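Local coordinates for protein endoglucanase (Uncultured bacterium, PDB 3X17) that hydrolyses internal beta-1,4-glucosidic bonds of cellulose as a glycoside hydrolase family 9 endoglucanase with an N-terminal Ig-like domain, at residues D339-A344 against G367-A372; L382-Y387 against A400-R405; L77-T82 against S420-P425; Q415-S420 against Y458-L463. All coordinates share one frame; numbering follows the deposited sequence.

Interaction 1 (D339-A344 against G367-A372); sequences DRFWAA and GLPAYA. With CA (calcium ion), chain E.
Phe341 and Pro369 make the apolar part of this contact, with Leu368 beside them. The proline lies over one face of the phenylalanine ring. Its CD is 3.9 Å from the ring centroid and 20° off the ring normal, a CH-pi contact offset toward the rim. Pro369 CG sits over the root of the ring, 3.4 Å from Phe341 CG. The two side chains cross at about a right angle. CG of Phe341 is anti to the backbone N (chi1 169°), which carries the ring out from the helix to the proline. Leu368 reaches the far part of the ring with one methyl, CD2, 3.8 Å from Phe341 CE1. Met363 of helix 354-366 touches both Phe341 and Pro369.

Family 9 catalytic domains are (alpha/alpha)6 barrels. Here helix 337-351 of that barrel meets the loop that leaves helix 354-366 and runs on to helix 381-390. Gly367 starts this loop with a positive phi of 143°, a backbone shape suited to glycine.

The same helix also carries a calcium ligand, Asp339, which faces away from the loop. Asp339 OD2 binds the calcium ion at 2.2 Å, and a water binds it at 2.5 Å. The carboxylates of Asp333 and Asp338 and the backbone O atoms of Asp335 and Val377 also bind it. The second carboxylate oxygen, Asp339 OD1, forms a salt bridge with Lys277, which probably offsets part of the negative charge gathered there.

Interaction 2 (L382-Y387 against A400-R405); sequences LGYFDY and ARLVQR
Leu402 overlaps two tyrosines of the facing helix, with one methyl for each. CD1 lies over a face of the Tyr387 ring. It is 3.6 Å from the ring centroid and 29° off the normal, a CH-pi contact shifted toward the CG side of the ring. CD2 goes to Tyr384 instead and meets CD2 of that ring at 3.4 Å, obliquely.

The motif is a pair of helices joined by a short connection, part of the (alpha/alpha)6 barrel of family 9 enzymes. Over these segments the helix directions differ by 124°, so the helices run roughly against each other but well off antiparallel. Their axes come within 9.3 Å. The CA atoms come nearest at Tyr384 and Leu402.

The two tyrosines leave their helix differently. In Tyr387 CG is anti to the backbone N (chi1 -172°), which sets a face of the ring against the leucine. In Tyr384 CG is anti to the carbonyl carbon, and the ring reaches along the side of the second helix toward Arg405. Leu402 O lies at the edge of the Tyr384 ring, in its plane.

Both hydroxyls have partners beyond the two segments. Tyr384 OH hydrogen-bonds to Pro369 O, and Tyr387 OH to the backbone N of Asp395. These bonds help fix the far ends of the rings.

Arg405 meets Tyr384 with its aliphatic part. Its CB is 3.6 Å from Tyr384 CE2, and its CD lies 3.6 Å from Tyr384 OH.

Interaction 3 (L77-T82 against S420-P425); sequences LVSGDT and SGYGVP
The Tyr422 ring meets segment 77-82 at its edge. Ser79 OG and Asp81 OD2 both lie at that edge, in the ring plane. Ser79 OG is 3.4 Å from Tyr422 CE2. The Asp81 carboxylate stands nearly perpendicular to the ring, with 82° between the planes. Tyr422 OH donates a short hydrogen bond of 2.5 Å to Asp81 OD2, which accepts with its anti lone pair. Asp81 OD1 forms a salt bridge with Arg527, so the carboxylate is held at both oxygens. A phenylalanine in place of Tyr422 would lack the hydroxyl and would probably cost Asp81 OD2 its buried bond to the catalytic-domain turn.

Ser79 shapes its own loop. Its OG accepts from Asp81 N at 3.0 Å, an ST turn, and also hydrogen-bonds to Asp75. Segment 420-425 has a type I beta turn from Ser420 to Gly423, which presents Tyr422. Ser420 OG donates to Val424 O at 2.7 Å, and Val78 CG2 packs on that same OG at 3.7 Å.

The contact joins the N-terminal Ig-like domain to the family 9 catalytic domain. Segment 77-82 links strands 63-74 and 82-87 of the Ig-like sheet. Segment 420-425 follows helix 396-418 of the barrel. Tyr422 also touches Ala36 on strand 32-37, while Val424 packs on Tyr468 of helix 456-469.

Interaction 4 (Q415-S420 against Y458-L463); sequences QTYEQS and YERAAL
Arg460 is the first residue of segment 458-463 to touch Tyr417. Its chain runs out extended from the helix and bends at chi3, which brings NE to the phenol end of the tyrosine. NE donates a hydrogen bond to Tyr417 OH at 3.3 Å. The N-H...O angle is 153°, and the oxygen is tilted out of the guanidinium plane, so the bond is rather long and somewhat bent. The ring and guanidinium planes are inclined to each other, and the hydroxyl comes to the guanidinium at its edge. This is therefore not a face-on cation-pi stack. Arg460 is exposed to solvent. Glu418 OE2 carries an opposite charge but stays 5.5 Å from Arg460 NH2.

Ala461 comes next and makes the apolar half. Its CB lies over the centre of the Tyr417 ring, 3.7 Å from the centroid and only 7° off the normal, a CH-pi contact. The methyl is thus almost equally far from every ring carbon. Tyr417 has CG anti to its own N (chi1 155°), and this lays the ring flat over the alanine. A leucine at Tyr417 would lose both the ring face and the hydroxyl, and would probably leave the Ala461 methyl less well covered and Arg460 NE without this acceptor.

Phe414, one turn before Tyr417, also touches Ala461. Leu446 of helix 435-452 packs on the same alanine. The contact is a helix-to-helix junction of the (alpha/alpha)6 barrel, where the last turn of helix 396-418 meets helix 456-469.

In the fold
From the N terminus, the first segment met is 77-82, in the Ig-like domain. Its partner comes 338 residues later, so interaction 3 closes a very long loop and ties that domain to the barrel. Interactions 1 and 2 both fall within this loop, one after the other, and each closes a short one. They touch each other through loop 367-372, and with it tie helices 337-351, 381-390 and 396-418 near a calcium site. Helix 396-418 then runs on to interaction 4, about 21 Å from interaction 2 between centres. Interaction 4 crosses interaction 3 in chain order and shares Ser420 with it. The domain junction thus continues into helix 456-469.

Interaction 1 (D339-A344 against G367-A372)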
loop_
_atom_site.group_PDB
_atom_site.type_symbol
_atom_site.label_atom_id
_atom_site.label_comp_id
_atom_site.label_asym_id
_atom_site.label_seq_id
_atom_site.Cartn_x
_atom_site.Cartn_y
_atom_site.Cartn_z
ATOM N N ASP A 339 7.659 16.046 4.893
ATOM C CA ASP A 339 6.672 15.813 5.960
ATOM C C ASP A 339 6.073 17.101 6.538
ATOM O O ASP A 339 4.853 17.187 6.725
ATOM C CB ASP A 339 7.304 14.950 7.068
ATOM C CG ASP A 339 8.074 13.773 6.497
ATOM O OD1 ASP A 339 7.433 12.771 6.168
ATOM O OD2 ASP A 339 9.318 13.832 6.372
ATOM N N ARG A 340 6.905 18.122 6.794
ATOM C CA ARG A 340 6.357 19.419 7.252
ATOM C C ARG A 340 5.463 20.087 6.211
ATOM O O ARG A 340 4.402 20.626 6.542
ATOM C CB ARG A 340 7.449 20.405 7.682
ATOM C CG ARG A 340 8.297 19.952 8.845
ATOM C CD ARG A 340 9.423 20.974 9.120
ATOM N NE ARG A 340 10.355 20.513 10.144
ATOM C CZ ARG A 340 10.564 21.115 11.314
ATOM N NH1 ARG A 340 9.907 22.215 11.637
ATOM N NH2 ARG A 340 11.439 20.602 12.166
ATOM N N PHE A 341 5.896 20.083 4.953
ATOM C CA PHE A 341 5.040 20.580 3.863
ATOM C C PHE A 341 3.651 19.930 3.957
ATOM O O PHE A 341 2.612 20.621 4.008
ATOM C CB PHE A 341 5.698 20.259 2.512
ATOM C CG PHE A 341 4.801 20.485 1.310
ATOM C CD1 PHE A 341 4.653 21.755 0.771
ATOM C CD2 PHE A 341 4.107 19.425 0.730
ATOM C CE1 PHE A 341 3.873 21.968 -0.358
ATOM C CE2 PHE A 341 3.339 19.625 -0.412
ATOM C CZ PHE A 341 3.180 20.919 -0.920
ATOM N N TRP A 342 3.638 18.595 4.029
ATOM C CA TRP A 342 2.372 17.850 4.022
ATOM C C TRP A 342 1.506 18.227 5.218
ATOM O O TRP A 342 0.317 18.476 5.088
ATOM C CB TRP A 342 2.649 16.352 3.994
ATOM C CG TRP A 342 1.431 15.496 4.153
ATOM C CD1 TRP A 342 0.211 15.688 3.577
ATOM C CD2 TRP A 342 1.383 14.212 4.778
ATOM N NE1 TRP A 342 -0.628 14.639 3.879
ATOM C CE2 TRP A 342 0.071 13.715 4.615
ATOM C CE3 TRP A 342 2.301 13.470 5.537
ATOM C CZ2 TRP A 342 -0.367 12.532 5.234
ATOM C CZ3 TRP A 342 1.860 12.309 6.175
ATOM C CH2 TRP A 342 0.543 11.838 5.993
ATOM N N ALA A 343 2.127 18.316 6.386
ATOM C CA ALA A 343 1.405 18.733 7.581
ATOM C C ALA A 343 0.853 20.151 7.434
ATOM O O ALA A 343 -0.315 20.399 7.747
ATOM C CB ALA A 343 2.311 18.603 8.835
ATOM N N ALA A 344 1.687 21.076 6.959
ATOM C CA ALA A 344 1.209 22.440 6.647
ATOM C C ALA A 344 -0.022 22.488 5.739
ATOM O O ALA A 344 -1.003 23.157 6.055
ATOM C CB ALA A 344 2.343 23.330 6.091
ATOM N N GLY A 367 11.966 25.994 -2.761
ATOM C CA GLY A 367 11.838 24.718 -3.461
ATOM C C GLY A 367 10.828 23.832 -2.758
ATOM O O GLY A 367 10.906 23.638 -1.553
ATOM N N LEU A 368 9.793 23.425 -3.486
ATOM C CA LEU A 368 8.795 22.521 -2.933
ATOM C C LEU A 368 9.407 21.130 -2.845
ATOM O O LEU A 368 10.360 20.830 -3.554
ATOM C CB LEU A 368 7.576 22.476 -3.844
ATOM C CG LEU A 368 6.766 23.762 -3.966
ATOM C CD1 LEU A 368 5.802 23.666 -5.165
ATOM C CD2 LEU A 368 6.032 24.071 -2.676
ATOM N N PRO A 369 8.853 20.272 -1.978
ATOM C CA PRO A 369 9.320 18.884 -1.871
ATOM C C PRO A 369 9.275 18.238 -3.250
ATOM O O PRO A 369 8.407 18.591 -4.046
ATOM C CB PRO A 369 8.244 18.235 -0.983
ATOM C CG PRO A 369 7.675 19.348 -0.183
ATOM C CD PRO A 369 7.730 20.563 -1.058
ATOM N N ALA A 370 10.188 17.316 -3.549
ATOM C CA ALA A 370 10.083 16.529 -4.784
ATOM C C ALA A 370 8.729 15.808 -4.848
ATOM O O ALA A 370 8.162 15.431 -3.804
ATOM C CB ALA A 370 11.245 15.512 -4.903
ATOM N N TYR A 371 8.184 15.706 -6.065
ATOM C CA TYR A 371 6.942 14.996 -6.309
ATOM C C TYR A 371 7.248 13.528 -6.586
ATOM O O TYR A 371 7.941 13.186 -7.547
ATOM C CB TYR A 371 6.159 15.600 -7.500
ATOM C CG TYR A 371 4.736 15.065 -7.606
ATOM C CD1 TYR A 371 3.743 15.521 -6.767
ATOM C CD2 TYR A 371 4.421 14.038 -8.487
ATOM C CE1 TYR A 371 2.450 15.034 -6.848
ATOM C CE2 TYR A 371 3.163 13.508 -8.538
ATOM C CZ TYR A 371 2.162 14.048 -7.755
ATOM O OH TYR A 371 0.889 13.536 -7.828
ATOM N N ALA A 372 6.759 12.650 -5.733
ATOM C CA ALA A 372 7.160 11.249 -5.848
ATOM C C ALA A 372 6.027 10.386 -5.330
ATOM O O ALA A 372 5.111 10.907 -4.683
ATOM C CB ALA A 372 8.449 11.004 -5.074
HETATM CA CA CA E . 10.718 12.811 4.941
HETATM O O HOH W 1 12.136 12.992 2.903
#

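Interaction 2 (L382-Y387 against A400-R405)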
loop_
_atom_site.group_PDB
_atom_site.type_symbol
_atom_site.label_atom_id
_atom_site.label_comp_id
_atom_site.label_asym_id
_atom_site.label_seq_id
_atom_site.Cartn_x
_atom_site.Cartn_y
_atom_site.Cartn_z
ATOM N N LEU A 382 0.472 13.678 -1.271
ATOM C CA LEU A 382 -0.838 13.897 -0.656
ATOM C C LEU A 382 -1.063 15.387 -0.372
ATOM O O LEU A 382 -2.184 15.899 -0.416
ATOM C CB LEU A 382 -0.956 13.104 0.645
ATOM C CG LEU A 382 -0.902 11.565 0.586
ATOM C CD1 LEU A 382 -0.861 10.935 1.998
ATOM C CD2 LEU A 382 -2.064 10.958 -0.207
ATOM N N GLY A 383 0.017 16.096 -0.099
ATOM C CA GLY A 383 -0.108 17.518 0.153
ATOM C C GLY A 383 -0.366 18.240 -1.159
ATOM O O GLY A 383 -1.240 19.100 -1.241
ATOM N N TYR A 384 0.423 17.908 -2.180
ATOM C CA TYR A 384 0.189 18.452 -3.522
ATOM C C TYR A 384 -1.280 18.308 -3.887
ATOM O O TYR A 384 -1.931 19.278 -4.253
ATOM C CB TYR A 384 1.021 17.691 -4.553
ATOM C CG TYR A 384 2.413 18.225 -4.735
ATOM C CD1 TYR A 384 3.442 17.886 -3.854
ATOM C CD2 TYR A 384 2.731 18.980 -5.858
ATOM C CE1 TYR A 384 4.755 18.355 -4.061
ATOM C CE2 TYR A 384 4.019 19.417 -6.081
ATOM C CZ TYR A 384 5.020 19.131 -5.178
ATOM O OH TYR A 384 6.295 19.579 -5.454
ATOM N N PHE A 385 -1.806 17.093 -3.738
ATOM C CA PHE A 385 -3.147 16.775 -4.209
ATOM C C PHE A 385 -4.199 17.488 -3.380
ATOM O O PHE A 385 -5.197 17.950 -3.917
ATOM C CB PHE A 385 -3.391 15.262 -4.192
ATOM C CG PHE A 385 -4.647 14.831 -4.928
ATOM C CD1 PHE A 385 -4.687 14.820 -6.335
ATOM C CD2 PHE A 385 -5.790 14.482 -4.224
ATOM C CE1 PHE A 385 -5.856 14.490 -7.009
ATOM C CE2 PHE A 385 -6.942 14.089 -4.891
ATOM C CZ PHE A 385 -6.973 14.087 -6.297
ATOM N N ASP A 386 -4.000 17.536 -2.060
ATOM C CA ASP A 386 -5.029 18.052 -1.156
ATOM C C ASP A 386 -5.081 19.574 -1.225
ATOM O O ASP A 386 -6.157 20.174 -1.205
ATOM C CB ASP A 386 -4.779 17.605 0.287
ATOM C CG ASP A 386 -5.298 16.206 0.552
ATOM O OD1 ASP A 386 -5.925 15.629 -0.374
ATOM O OD2 ASP A 386 -5.017 15.648 1.639
ATOM N N TYR A 387 -3.918 20.197 -1.344
ATOM C CA TYR A 387 -3.859 21.615 -1.661
ATOM C C TYR A 387 -4.645 22.010 -2.945
ATOM O O TYR A 387 -5.541 22.854 -2.893
ATOM C CB TYR A 387 -2.411 22.064 -1.802
ATOM C CG TYR A 387 -2.265 23.576 -1.930
ATOM C CD1 TYR A 387 -2.725 24.248 -3.070
ATOM C CD2 TYR A 387 -1.603 24.312 -0.952
ATOM C CE1 TYR A 387 -2.559 25.623 -3.214
ATOM C CE2 TYR A 387 -1.416 25.685 -1.087
ATOM C CZ TYR A 387 -1.920 26.343 -2.208
ATOM O OH TYR A 387 -1.757 27.719 -2.317
ATOM N N ALA A 400 -0.931 26.400 -9.392
ATOM C CA ALA A 400 -0.561 26.041 -10.769
ATOM C C ALA A 400 0.723 25.240 -10.804
ATOM O O ALA A 400 0.871 24.353 -11.629
ATOM C CB ALA A 400 -0.431 27.294 -11.675
ATOM N N ARG A 401 1.663 25.548 -9.920
ATOM C CA ARG A 401 2.872 24.719 -9.815
ATOM C C ARG A 401 2.568 23.295 -9.337
ATOM O O ARG A 401 3.033 22.316 -9.923
ATOM C CB ARG A 401 3.935 25.393 -8.929
ATOM C CG ARG A 401 4.635 26.530 -9.662
ATOM C CD ARG A 401 5.317 27.459 -8.690
ATOM N NE ARG A 401 6.431 26.791 -8.024
ATOM C CZ ARG A 401 7.079 27.293 -6.985
ATOM N NH1 ARG A 401 6.737 28.492 -6.514
ATOM N NH2 ARG A 401 8.056 26.596 -6.413
ATOM N N LEU A 402 1.689 23.186 -8.349
ATOM C CA LEU A 402 1.302 21.890 -7.814
ATOM C C LEU A 402 0.630 21.036 -8.878
ATOM O O LEU A 402 0.966 19.855 -9.040
ATOM C CB LEU A 402 0.381 22.076 -6.602
ATOM C CG LEU A 402 1.015 22.858 -5.440
ATOM C CD1 LEU A 402 0.064 23.022 -4.269
ATOM C CD2 LEU A 402 2.350 22.260 -5.008
ATOM N N VAL A 403 -0.236 21.664 -9.675
ATOM C CA VAL A 403 -0.984 20.942 -10.701
ATOM C C VAL A 403 -0.013 20.362 -11.718
ATOM O O VAL A 403 -0.063 19.167 -12.032
ATOM C CB VAL A 403 -2.072 21.837 -11.402
ATOM C CG1 VAL A 403 -2.544 21.188 -12.687
ATOM C CG2 VAL A 403 -3.289 22.044 -10.486
ATOM N N GLN A 404 0.842 21.228 -12.260
ATOM C CA GLN A 404 1.857 20.825 -13.236
ATOM C C GLN A 404 2.735 19.641 -12.750
ATOM O O GLN A 404 3.026 18.717 -13.515
ATOM C CB GLN A 404 2.734 22.043 -13.577
ATOM C CG GLN A 404 4.070 21.684 -14.228
ATOM C CD GLN A 404 5.286 22.039 -13.375
ATOM O OE1 GLN A 404 6.419 21.670 -13.718
ATOM N NE2 GLN A 404 5.065 22.762 -12.267
ATOM N N ARG A 405 3.177 19.680 -11.490
ATOM C CA ARG A 405 3.913 18.553 -10.926
ATOM C C ARG A 405 3.084 17.275 -10.843
ATOM O O ARG A 405 3.569 16.190 -11.179
ATOM C CB ARG A 405 4.538 18.925 -9.586
ATOM C CG ARG A 405 5.383 20.177 -9.684
ATOM C CD ARG A 405 6.700 20.043 -8.971
ATOM N NE ARG A 405 7.804 20.565 -9.771
ATOM C CZ ARG A 405 8.188 21.844 -9.823
ATOM N NH1 ARG A 405 7.533 22.798 -9.149
ATOM N NH2 ARG A 405 9.236 22.174 -10.575
#

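Interaction 3 (L77-T82 against S420-P425)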
loop_
_atom_site.group_PDB
_atom_site.type_symbol
_atom_site.label_atom_id
_atom_site.label_comp_id
_atom_site.label_asym_id
_atom_site.label_seq_id
_atom_site.Cartn_x
_atom_site.Cartn_y
_atom_site.Cartn_z
ATOM N N LEU A 77 13.381 -4.271 -21.268
ATOM C CA LEU A 77 13.831 -3.365 -20.221
ATOM C C LEU A 77 13.466 -3.840 -18.821
ATOM O O LEU A 77 13.785 -3.179 -17.832
ATOM C CB LEU A 77 13.273 -1.973 -20.469
ATOM C CG LEU A 77 13.934 -1.281 -21.672
ATOM C CD1 LEU A 77 13.556 0.188 -21.682
ATOM C CD2 LEU A 77 15.480 -1.445 -21.616
ATOM N N VAL A 78 12.775 -4.956 -18.740
ATOM C CA VAL A 78 12.267 -5.430 -17.472
ATOM C C VAL A 78 12.420 -6.905 -17.231
ATOM O O VAL A 78 13.268 -7.291 -16.513
ATOM C CB VAL A 78 10.770 -5.069 -17.269
ATOM C CG1 VAL A 78 10.359 -5.266 -15.855
ATOM C CG2 VAL A 78 10.491 -3.692 -17.674
ATOM N N SER A 79 11.579 -7.722 -17.829
ATOM C CA SER A 79 11.634 -9.165 -17.573
ATOM C C SER A 79 12.599 -9.875 -18.518
ATOM O O SER A 79 13.108 -10.934 -18.193
ATOM C CB SER A 79 10.256 -9.821 -17.671
ATOM O OG SER A 79 9.745 -9.774 -18.999
ATOM N N GLY A 80 12.749 -9.369 -19.736
ATOM C CA GLY A 80 13.418 -10.136 -20.790
ATOM C C GLY A 80 12.502 -11.072 -21.575
ATOM O O GLY A 80 12.937 -11.682 -22.542
ATOM N N ASP A 81 11.242 -11.217 -21.161
ATOM C CA ASP A 81 10.368 -12.210 -21.796
ATOM C C ASP A 81 9.931 -11.830 -23.210
ATOM O O ASP A 81 9.917 -10.653 -23.590
ATOM C CB ASP A 81 9.126 -12.526 -20.954
ATOM C CG ASP A 81 9.467 -13.121 -19.598
ATOM O OD1 ASP A 81 10.657 -13.436 -19.362
ATOM O OD2 ASP A 81 8.525 -13.276 -18.780
ATOM N N THR A 82 9.532 -12.843 -23.967
ATOM C CA THR A 82 8.777 -12.640 -25.176
ATOM C C THR A 82 7.298 -12.757 -24.861
ATOM O O THR A 82 6.842 -13.812 -24.388
ATOM C CB THR A 82 9.175 -13.693 -26.238
ATOM O OG1 THR A 82 10.542 -13.482 -26.596
ATOM C CG2 THR A 82 8.311 -13.542 -27.497
ATOM N N SER A 420 7.106 -1.409 -20.438
ATOM C CA SER A 420 7.101 -2.559 -19.544
ATOM C C SER A 420 6.072 -3.590 -19.960
ATOM O O SER A 420 4.872 -3.383 -19.828
ATOM C CB SER A 420 6.843 -2.127 -18.100
ATOM O OG SER A 420 6.837 -3.251 -17.227
ATOM N N GLY A 421 6.551 -4.737 -20.402
ATOM C CA GLY A 421 5.654 -5.714 -20.987
ATOM C C GLY A 421 4.552 -6.119 -20.028
ATOM O O GLY A 421 3.414 -6.264 -20.432
ATOM N N TYR A 422 4.869 -6.266 -18.740
ATOM C CA TYR A 422 3.852 -6.705 -17.787
ATOM C C TYR A 422 3.008 -5.590 -17.164
ATOM O O TYR A 422 2.188 -5.866 -16.274
ATOM C CB TYR A 422 4.472 -7.548 -16.684
ATOM C CG TYR A 422 4.911 -8.905 -17.141
ATOM C CD1 TYR A 422 3.986 -9.961 -17.247
ATOM C CD2 TYR A 422 6.230 -9.143 -17.484
ATOM C CE1 TYR A 422 4.380 -11.213 -17.635
ATOM C CE2 TYR A 422 6.639 -10.401 -17.907
ATOM C CZ TYR A 422 5.707 -11.431 -17.994
ATOM O OH TYR A 422 6.126 -12.714 -18.300
ATOM N N GLY A 423 3.263 -4.336 -17.534
ATOM C CA GLY A 423 2.528 -3.232 -16.922
ATOM C C GLY A 423 3.227 -2.544 -15.758
ATOM O O GLY A 423 3.022 -1.364 -15.538
ATOM N N VAL A 424 4.071 -3.270 -15.027
ATOM C CA VAL A 424 4.657 -2.741 -13.783
ATOM C C VAL A 424 5.631 -1.628 -14.114
ATOM O O VAL A 424 6.496 -1.803 -14.958
ATOM C CB VAL A 424 5.356 -3.847 -12.934
ATOM C CG1 VAL A 424 6.432 -4.567 -13.734
ATOM C CG2 VAL A 424 5.975 -3.234 -11.667
ATOM N N PRO A 425 5.404 -0.429 -13.556
ATOM C CA PRO A 425 6.178 0.756 -13.944
ATOM C C PRO A 425 7.532 0.821 -13.262
ATOM O O PRO A 425 7.933 1.877 -12.758
ATOM C CB PRO A 425 5.281 1.931 -13.515
ATOM C CG PRO A 425 4.334 1.348 -12.505
ATOM C CD PRO A 425 4.421 -0.133 -12.503
#

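Interaction 4 (Q415-S420 against Y458-L463)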
loop_
_atom_site.group_PDB
_atom_site.type_symbol
_atom_site.label_atom_id
_atom_site.label_comp_id
_atom_site.label_asym_id
_atom_site.label_seq_id
_atom_site.Cartn_x
_atom_site.Cartn_y
_atom_site.Cartn_z
ATOM N N GLN A 415 5.058 6.747 -18.894
ATOM C CA GLN A 415 6.148 6.406 -19.804
ATOM C C GLN A 415 6.874 5.117 -19.418
ATOM O O GLN A 415 7.268 4.314 -20.296
ATOM C CB GLN A 415 7.147 7.553 -19.883
ATOM C CG GLN A 415 8.540 7.114 -20.299
ATOM C CD GLN A 415 9.515 8.281 -20.449
ATOM O OE1 GLN A 415 10.719 8.076 -20.604
ATOM N NE2 GLN A 415 8.997 9.502 -20.421
ATOM N N THR A 416 7.100 4.920 -18.114
ATOM C CA THR A 416 7.690 3.657 -17.663
ATOM C C THR A 416 6.735 2.494 -17.931
ATOM O O THR A 416 7.131 1.433 -18.419
ATOM C CB THR A 416 8.084 3.701 -16.173
ATOM O OG1 THR A 416 8.882 4.863 -15.925
ATOM C CG2 THR A 416 8.901 2.451 -15.786
ATOM N N TYR A 417 5.461 2.708 -17.650
ATOM C CA TYR A 417 4.473 1.671 -17.871
ATOM C C TYR A 417 4.517 1.214 -19.336
ATOM O O TYR A 417 4.388 0.020 -19.632
ATOM C CB TYR A 417 3.089 2.201 -17.506
ATOM C CG TYR A 417 1.924 1.513 -18.187
ATOM C CD1 TYR A 417 1.412 0.319 -17.697
ATOM C CD2 TYR A 417 1.276 2.108 -19.270
ATOM C CE1 TYR A 417 0.315 -0.316 -18.310
ATOM C CE2 TYR A 417 0.145 1.517 -19.848
ATOM C CZ TYR A 417 -0.311 0.288 -19.370
ATOM O OH TYR A 417 -1.408 -0.327 -19.938
ATOM N N GLU A 418 4.727 2.158 -20.244
ATOM C CA GLU A 418 4.732 1.828 -21.663
ATOM C C GLU A 418 5.988 1.058 -22.039
ATOM O O GLU A 418 5.976 0.296 -22.989
ATOM C CB GLU A 418 4.623 3.090 -22.518
ATOM C CG GLU A 418 3.267 3.787 -22.407
ATOM C CD GLU A 418 2.961 4.629 -23.629
ATOM O OE1 GLU A 418 3.737 5.573 -23.918
ATOM O OE2 GLU A 418 1.954 4.324 -24.299
ATOM N N GLN A 419 7.051 1.220 -21.260
ATOM C CA GLN A 419 8.284 0.472 -21.496
ATOM C C GLN A 419 8.254 -0.949 -20.926
ATOM O O GLN A 419 9.268 -1.628 -20.941
ATOM C CB GLN A 419 9.487 1.228 -20.931
ATOM C CG GLN A 419 9.772 2.510 -21.665
ATOM C CD GLN A 419 10.681 3.470 -20.901
ATOM O OE1 GLN A 419 11.372 4.275 -21.520
ATOM N NE2 GLN A 419 10.657 3.421 -19.566
ATOM N N SER A 420 7.106 -1.409 -20.438
ATOM C CA SER A 420 7.101 -2.559 -19.544
ATOM C C SER A 420 6.072 -3.590 -19.960
ATOM O O SER A 420 4.872 -3.383 -19.828
ATOM C CB SER A 420 6.843 -2.127 -18.100
ATOM O OG SER A 420 6.837 -3.251 -17.227
ATOM N N TYR A 458 -4.667 6.470 -18.324
ATOM C CA TYR A 458 -4.067 6.504 -16.988
ATOM C C TYR A 458 -4.806 5.500 -16.102
ATOM O O TYR A 458 -4.193 4.692 -15.410
ATOM C CB TYR A 458 -4.115 7.900 -16.387
ATOM C CG TYR A 458 -3.010 8.827 -16.864
ATOM C CD1 TYR A 458 -2.029 8.393 -17.746
ATOM C CD2 TYR A 458 -2.971 10.146 -16.446
ATOM C CE1 TYR A 458 -1.049 9.273 -18.222
ATOM C CE2 TYR A 458 -1.983 11.018 -16.880
ATOM C CZ TYR A 458 -1.023 10.580 -17.759
ATOM O OH TYR A 458 -0.008 11.442 -18.118
ATOM N N GLU A 459 -6.124 5.471 -16.239
ATOM C CA GLU A 459 -6.941 4.538 -15.486
ATOM C C GLU A 459 -6.641 3.089 -15.873
ATOM O O GLU A 459 -6.559 2.188 -15.010
ATOM C CB GLU A 459 -8.412 4.861 -15.706
ATOM C CG GLU A 459 -9.334 4.322 -14.634
ATOM C CD GLU A 459 -10.769 4.819 -14.802
ATOM O OE1 GLU A 459 -11.028 5.994 -14.503
ATOM O OE2 GLU A 459 -11.619 4.061 -15.296
ATOM N N ARG A 460 -6.377 2.878 -17.155
ATOM C CA ARG A 460 -5.932 1.566 -17.593
ATOM C C ARG A 460 -4.583 1.213 -16.949
ATOM O O ARG A 460 -4.399 0.091 -16.475
ATOM C CB ARG A 460 -5.849 1.445 -19.123
ATOM C CG ARG A 460 -5.381 0.038 -19.584
ATOM C CD ARG A 460 -5.279 -0.072 -21.117
ATOM N NE ARG A 460 -4.063 0.568 -21.633
ATOM C CZ ARG A 460 -4.045 1.673 -22.387
ATOM N NH1 ARG A 460 -5.191 2.262 -22.732
ATOM N NH2 ARG A 460 -2.883 2.194 -22.791
ATOM N N ALA A 461 -3.646 2.160 -16.965
ATOM C CA ALA A 461 -2.327 1.913 -16.410
ATOM C C ALA A 461 -2.404 1.627 -14.914
ATOM O O ALA A 461 -1.633 0.833 -14.410
ATOM C CB ALA A 461 -1.367 3.079 -16.699
ATOM N N ALA A 462 -3.298 2.311 -14.199
ATOM C CA ALA A 462 -3.512 2.042 -12.786
ATOM C C ALA A 462 -4.095 0.641 -12.600
ATOM O O ALA A 462 -3.642 -0.124 -11.734
ATOM C CB ALA A 462 -4.448 3.096 -12.173
ATOM N N LEU A 463 -5.100 0.292 -13.393
ATOM C CA LEU A 463 -5.690 -1.049 -13.287
ATOM C C LEU A 463 -4.609 -2.106 -13.467
ATOM O O LEU A 463 -4.622 -3.152 -12.805
ATOM C CB LEU A 463 -6.775 -1.275 -14.346
ATOM C CG LEU A 463 -7.400 -2.671 -14.397
ATOM C CD1 LEU A 463 -8.020 -3.024 -13.005
ATOM C CD2 LEU A 463 -8.511 -2.673 -15.455
#